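Local coordinates for putative oxidoreductase (Magnetospirillum magnetotacticum, PDB 3C1A), which is a putative oxidoreductase of the GFO/IDH/MocA type that probably binds a nicotinamide dinucleotide cofactor in its Rossmann-fold domain, at residues 70-75 and 289-294; 84-89 and 94-99. One frame throughout, in Å; residues are numbered along the deposited sequence.

Contact 1 (70-75 and 289-294); sequences VEAVII and GAVRQP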
loop_
_atom_site.group_PDB
_atom_site.type_symbol
_atom_site.label_atom_id
_atom_site.label_comp_id
_atom_site.label_asym_id
_atom_site.label_seq_id
_atom_site.Cartn_x
_atom_site.Cartn_y
_atom_site.Cartn_z
ATOM N N VAL A 70 -6.511 21.521 -11.540
ATOM C CA VAL A 70 -6.239 20.269 -10.829
ATOM C C VAL A 70 -5.608 20.627 -9.505
ATOM O O VAL A 70 -4.606 21.326 -9.473
ATOM C CB VAL A 70 -5.298 19.341 -11.639
ATOM C CG1 VAL A 70 -4.800 18.206 -10.783
ATOM C CG2 VAL A 70 -6.015 18.810 -12.885
ATOM N N GLU A 71 -6.182 20.146 -8.412
ATOM C CA GLU A 71 -5.622 20.403 -7.078
ATOM C C GLU A 71 -4.610 19.333 -6.622
ATOM O O GLU A 71 -3.708 19.627 -5.836
ATOM C CB GLU A 71 -6.745 20.519 -6.067
ATOM C CG GLU A 71 -7.584 21.760 -6.299
ATOM C CD GLU A 71 -8.649 21.951 -5.265
ATOM O OE1 GLU A 71 -8.372 22.600 -4.238
ATOM O OE2 GLU A 71 -9.777 21.489 -5.510
ATOM N N ALA A 72 -4.790 18.102 -7.107
ATOM C CA ALA A 72 -4.053 16.931 -6.634
ATOM C C ALA A 72 -4.052 15.850 -7.706
ATOM O O ALA A 72 -4.977 15.765 -8.496
ATOM C CB ALA A 72 -4.693 16.389 -5.319
ATOM N N VAL A 73 -2.985 15.050 -7.733
ATOM C CA VAL A 73 -2.781 14.007 -8.749
ATOM C C VAL A 73 -2.658 12.627 -8.084
ATOM O O VAL A 73 -1.879 12.469 -7.139
ATOM C CB VAL A 73 -1.491 14.264 -9.585
ATOM C CG1 VAL A 73 -1.365 13.242 -10.704
ATOM C CG2 VAL A 73 -1.469 15.705 -10.156
ATOM N N ILE A 74 -3.428 11.648 -8.571
ATOM C CA ILE A 74 -3.245 10.266 -8.204
ATOM C C ILE A 74 -2.372 9.577 -9.292
ATOM O O ILE A 74 -2.723 9.566 -10.496
ATOM C CB ILE A 74 -4.609 9.556 -8.079
ATOM C CG1 ILE A 74 -5.521 10.311 -7.091
ATOM C CG2 ILE A 74 -4.451 8.078 -7.700
ATOM C CD1 ILE A 74 -6.854 9.576 -6.777
ATOM N N ILE A 75 -1.226 9.045 -8.888
ATOM C CA ILE A 75 -0.306 8.417 -9.804
ATOM C C ILE A 75 -0.439 6.871 -9.640
ATOM O O ILE A 75 0.059 6.277 -8.676
ATOM C CB ILE A 75 1.168 8.971 -9.575
ATOM C CG1 ILE A 75 1.206 10.484 -9.850
ATOM C CG2 ILE A 75 2.143 8.285 -10.453
ATOM C CD1 ILE A 75 2.421 11.199 -9.250
ATOM N N GLY A 289 -9.516 14.905 1.342
ATOM C CA GLY A 289 -9.787 15.756 2.499
ATOM C C GLY A 289 -8.613 16.513 3.079
ATOM O O GLY A 289 -8.802 17.513 3.772
ATOM N N ALA A 290 -7.404 16.058 2.798
ATOM C CA ALA A 290 -6.225 16.704 3.298
ATOM C C ALA A 290 -5.611 17.686 2.291
ATOM O O ALA A 290 -4.700 18.444 2.630
ATOM C CB ALA A 290 -5.258 15.663 3.752
ATOM N N VAL A 291 -6.119 17.730 1.055
ATOM C CA VAL A 291 -5.418 18.440 -0.012
ATOM C C VAL A 291 -5.311 19.937 0.360
ATOM O O VAL A 291 -4.246 20.525 0.248
ATOM C CB VAL A 291 -6.105 18.207 -1.422
ATOM C CG1 VAL A 291 -5.679 19.276 -2.437
ATOM C CG2 VAL A 291 -5.778 16.791 -1.967
ATOM N N ARG A 292 -6.423 20.508 0.791
ATOM C CA ARG A 292 -6.515 21.929 1.103
ATOM C C ARG A 292 -6.105 22.256 2.536
ATOM O O ARG A 292 -6.039 23.424 2.905
ATOM C CB ARG A 292 -7.934 22.427 0.868
ATOM C CG ARG A 292 -8.424 22.212 -0.540
ATOM C CD ARG A 292 -9.833 22.645 -0.699
ATOM N NE ARG A 292 -10.228 22.520 -2.093
ATOM C CZ ARG A 292 -11.464 22.503 -2.545
ATOM N NH1 ARG A 292 -12.500 22.619 -1.730
ATOM N NH2 ARG A 292 -11.666 22.387 -3.845
ATOM N N GLN A 293 -5.840 21.235 3.338
ATOM C CA GLN A 293 -5.341 21.404 4.698
ATOM C C GLN A 293 -4.367 20.278 4.965
ATOM O O GLN A 293 -4.705 19.291 5.633
ATOM C CB GLN A 293 -6.487 21.389 5.697
ATOM C CG GLN A 293 -6.014 21.719 7.104
ATOM C CD GLN A 293 -7.160 21.941 8.081
ATOM O OE1 GLN A 293 -7.348 21.159 9.016
ATOM N NE2 GLN A 293 -7.925 23.009 7.873
ATOM N N PRO A 294 -3.156 20.395 4.407
ATOM C CA PRO A 294 -2.288 19.245 4.369
ATOM C C PRO A 294 -1.858 18.720 5.724
ATOM O O PRO A 294 -1.782 19.480 6.682
ATOM C CB PRO A 294 -1.069 19.740 3.581
ATOM C CG PRO A 294 -1.517 20.981 2.867
ATOM C CD PRO A 294 -2.532 21.574 3.769
#

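Contact 2 (84-89 and 94-99); sequences EITLAA and KAVLVE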
loop_
_atom_site.group_PDB
_atom_site.type_symbol
_atom_site.label_atom_id
_atom_site.label_comp_id
_atom_site.label_asym_id
_atom_site.label_seq_id
_atom_site.Cartn_x
_atom_site.Cartn_y
_atom_site.Cartn_z
ATOM N N GLU A 84 9.415 9.984 -11.892
ATOM C CA GLU A 84 9.355 11.075 -12.896
ATOM C C GLU A 84 8.050 11.873 -12.791
ATOM O O GLU A 84 8.030 13.098 -12.831
ATOM C CB GLU A 84 9.433 10.485 -14.289
ATOM C CG GLU A 84 9.514 11.504 -15.376
ATOM C CD GLU A 84 9.386 10.901 -16.774
ATOM O OE1 GLU A 84 9.049 9.699 -16.900
ATOM O OE2 GLU A 84 9.614 11.649 -17.754
ATOM N N ILE A 85 6.955 11.159 -12.658
ATOM C CA ILE A 85 5.636 11.823 -12.631
ATOM C C ILE A 85 5.439 12.553 -11.311
ATOM O O ILE A 85 4.928 13.682 -11.296
ATOM C CB ILE A 85 4.498 10.832 -12.872
ATOM C CG1 ILE A 85 4.707 10.082 -14.185
ATOM C CG2 ILE A 85 3.152 11.519 -12.865
ATOM C CD1 ILE A 85 3.576 9.128 -14.477
ATOM N N THR A 86 5.872 11.931 -10.216
ATOM C CA THR A 86 5.796 12.551 -8.880
ATOM C C THR A 86 6.614 13.830 -8.779
ATOM O O THR A 86 6.159 14.823 -8.283
ATOM C CB THR A 86 6.222 11.550 -7.759
ATOM O OG1 THR A 86 5.413 10.361 -7.820
ATOM C CG2 THR A 86 6.107 12.168 -6.402
ATOM N N LEU A 87 7.859 13.785 -9.214
ATOM C CA LEU A 87 8.680 14.979 -9.274
ATOM C C LEU A 87 8.055 16.103 -10.087
ATOM O O LEU A 87 8.155 17.247 -9.676
ATOM C CB LEU A 87 10.048 14.623 -9.810
ATOM C CG LEU A 87 10.879 13.793 -8.831
ATOM C CD1 LEU A 87 12.087 13.160 -9.591
ATOM C CD2 LEU A 87 11.317 14.654 -7.625
ATOM N N ALA A 88 7.389 15.777 -11.199
ATOM C CA ALA A 88 6.705 16.771 -12.047
ATOM C C ALA A 88 5.514 17.351 -11.348
ATOM O O ALA A 88 5.283 18.540 -11.404
ATOM C CB ALA A 88 6.266 16.154 -13.347
ATOM N N ALA A 89 4.741 16.496 -10.691
ATOM C CA ALA A 89 3.598 16.952 -9.916
ATOM C C ALA A 89 3.993 17.881 -8.767
ATOM O O ALA A 89 3.394 18.939 -8.598
ATOM C CB ALA A 89 2.779 15.735 -9.396
ATOM N N LYS A 94 1.193 20.395 -7.017
ATOM C CA LYS A 94 0.010 19.549 -6.813
ATOM C C LYS A 94 0.312 18.417 -5.864
ATOM O O LYS A 94 1.297 17.690 -6.049
ATOM C CB LYS A 94 -0.495 18.980 -8.119
ATOM C CG LYS A 94 -1.083 20.058 -8.993
ATOM C CD LYS A 94 -0.978 19.704 -10.405
ATOM C CE LYS A 94 -1.775 20.693 -11.274
ATOM N NZ LYS A 94 -1.548 22.096 -10.927
ATOM N N ALA A 95 -0.549 18.260 -4.868
ATOM C CA ALA A 95 -0.488 17.121 -3.966
ATOM C C ALA A 95 -0.585 15.790 -4.703
ATOM O O ALA A 95 -1.312 15.686 -5.719
ATOM C CB ALA A 95 -1.598 17.196 -2.962
ATOM N N VAL A 96 0.130 14.778 -4.176
ATOM C CA VAL A 96 0.288 13.478 -4.864
ATOM C C VAL A 96 -0.113 12.333 -3.963
ATOM O O VAL A 96 0.297 12.296 -2.803
ATOM C CB VAL A 96 1.763 13.225 -5.327
ATOM C CG1 VAL A 96 1.885 11.847 -5.868
ATOM C CG2 VAL A 96 2.230 14.284 -6.390
ATOM N N LEU A 97 -0.947 11.429 -4.490
ATOM C CA LEU A 97 -1.182 10.100 -3.924
ATOM C C LEU A 97 -0.651 9.107 -4.915
ATOM O O LEU A 97 -1.189 9.013 -6.032
ATOM C CB LEU A 97 -2.693 9.839 -3.703
ATOM C CG LEU A 97 -3.034 8.445 -3.136
ATOM C CD1 LEU A 97 -2.456 8.168 -1.721
ATOM C CD2 LEU A 97 -4.563 8.252 -3.128
ATOM N N VAL A 98 0.486 8.459 -4.589
ATOM C CA VAL A 98 1.106 7.530 -5.507
ATOM C C VAL A 98 0.993 6.103 -5.044
ATOM O O VAL A 98 1.155 5.795 -3.855
ATOM C CB VAL A 98 2.591 7.876 -5.730
ATOM C CG1 VAL A 98 3.270 7.965 -4.420
ATOM C CG2 VAL A 98 3.202 6.877 -6.677
ATOM N N GLU A 99 0.724 5.213 -5.987
ATOM C CA GLU A 99 0.413 3.841 -5.616
ATOM C C GLU A 99 1.728 3.227 -5.117
ATOM O O GLU A 99 2.789 3.728 -5.434
ATOM C CB GLU A 99 -0.230 3.089 -6.794
ATOM C CG GLU A 99 -1.191 2.001 -6.360
ATOM C CD GLU A 99 -1.486 1.036 -7.491
ATOM O OE1 GLU A 99 -1.602 1.506 -8.644
ATOM O OE2 GLU A 99 -1.573 -0.187 -7.225
#

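Contact 1 (70-75 and 289-294)
Glu71 and Arg292 form a two-pronged salt bridge between the lead-in to strand 72-76 and segment 289-294, at the C-terminal end region of helix 279-290. The glutamate side chain can be followed outward. Its CB lies 4.0 Å from Val291 CG1. CG stands opposite the carbonyl carbon, beside the backbone N (chi1 -68°), and the chain runs on extended to the carboxylate. There OE1 accepts NE of Arg292 at 2.8 Å, in a nearly straight bond (166°). OE2 takes NH2 of Arg292 at 2.7 Å. Both oxygens use their syn lone pairs. The guanidinium comes side-on, and its plane is 28° from that of the carboxylate. Beside this pair is a small apolar contact, where Val291 CG2 sits 3.5 Å from Ala72 CB. The charged groups have further partners. Glu71 OE2 also accepts Arg12 N, and Arg292 NH1 donates to Ser9 O. The N-terminal strand 11-17 is thus tied in as well. An alanine in place of Glu71 would take away both carboxylate oxygens, would probably leave the guanidinium freer to turn, and is likely to leave Arg12 N without this acceptor. The segments lie over 200 residues apart, so the contact brings a late part of the chain back to the parallel sheet. Charge pairing and two directed bonds imply a join specific in orientation, with the valine-alanine contact adding an apolar patch beside it.

Contact 2 (84-89 and 94-99)
Ala89 meets Val96 with its methyl group and Lys94, just before strand 95-99, with its carbonyl. CB of Ala89 lies 3.4 Å from Val96 CG2, closer than usual for two carbons. This is the tight part of the contact. Val96 puts CG1 anti to its backbone N (chi1 174°), which leaves CG2 beside the N and against the alanine. At the same end, Lys94 N donates to Ala89 O at 3.1 Å, with the donor tilted 34° out of the carbonyl plane. This bond ties the last turn of helix 82-91 to the residue just before the strand. The lysine side chain leads away from the helix, and its NZ bonds to Ala67 O.

Packing is looser around Thr86. Its CG2 comes to 4.3 Å from Val96 CG1, and its OG1 stays 4.3 Å from Val98 CG2. The hydroxyl is hydrogen-bonded to His82 O, one turn back, so this buried polar atom is satisfied within the helix. The contact itself is buried; exposure appears beyond it, at Glu84, while Leu87, turned away from the strand, packs on Ala115 of helix 106-119.

The axes of helix segment 84-89 and strand 95-99 run nearly antiparallel (162°), with a closest approach of 8.7 Å. Strand 72-76, helix 82-91 and strand 95-99 make a beta-alpha-beta crossover. It is the repeating unit of the Rossmann fold, here with the helix laid on one face of the parallel sheet.

In the fold
Contacts 1 and 2 meet at neighbouring strands of one parallel sheet, with centres about 10 Å apart. Val73 N lies 2.7 Å from Ala95 O, and Ile75 N lies 2.9 Å from Leu97 O, both probable hydrogen bonds. Contact 2 is core: all its touching residues are buried, and it is mostly apolar. Contact 1 is only partly buried and relies on opposite charges near the surface. Their reach along the chain differs too. Contact 2 joins successive elements of one crossover, while contact 1 bridges residues more than 200 apart and encloses contact 2 in its loop. Ile75 packs on Thr86, Val96 and Val98, linking strand 72-76 to contact 2.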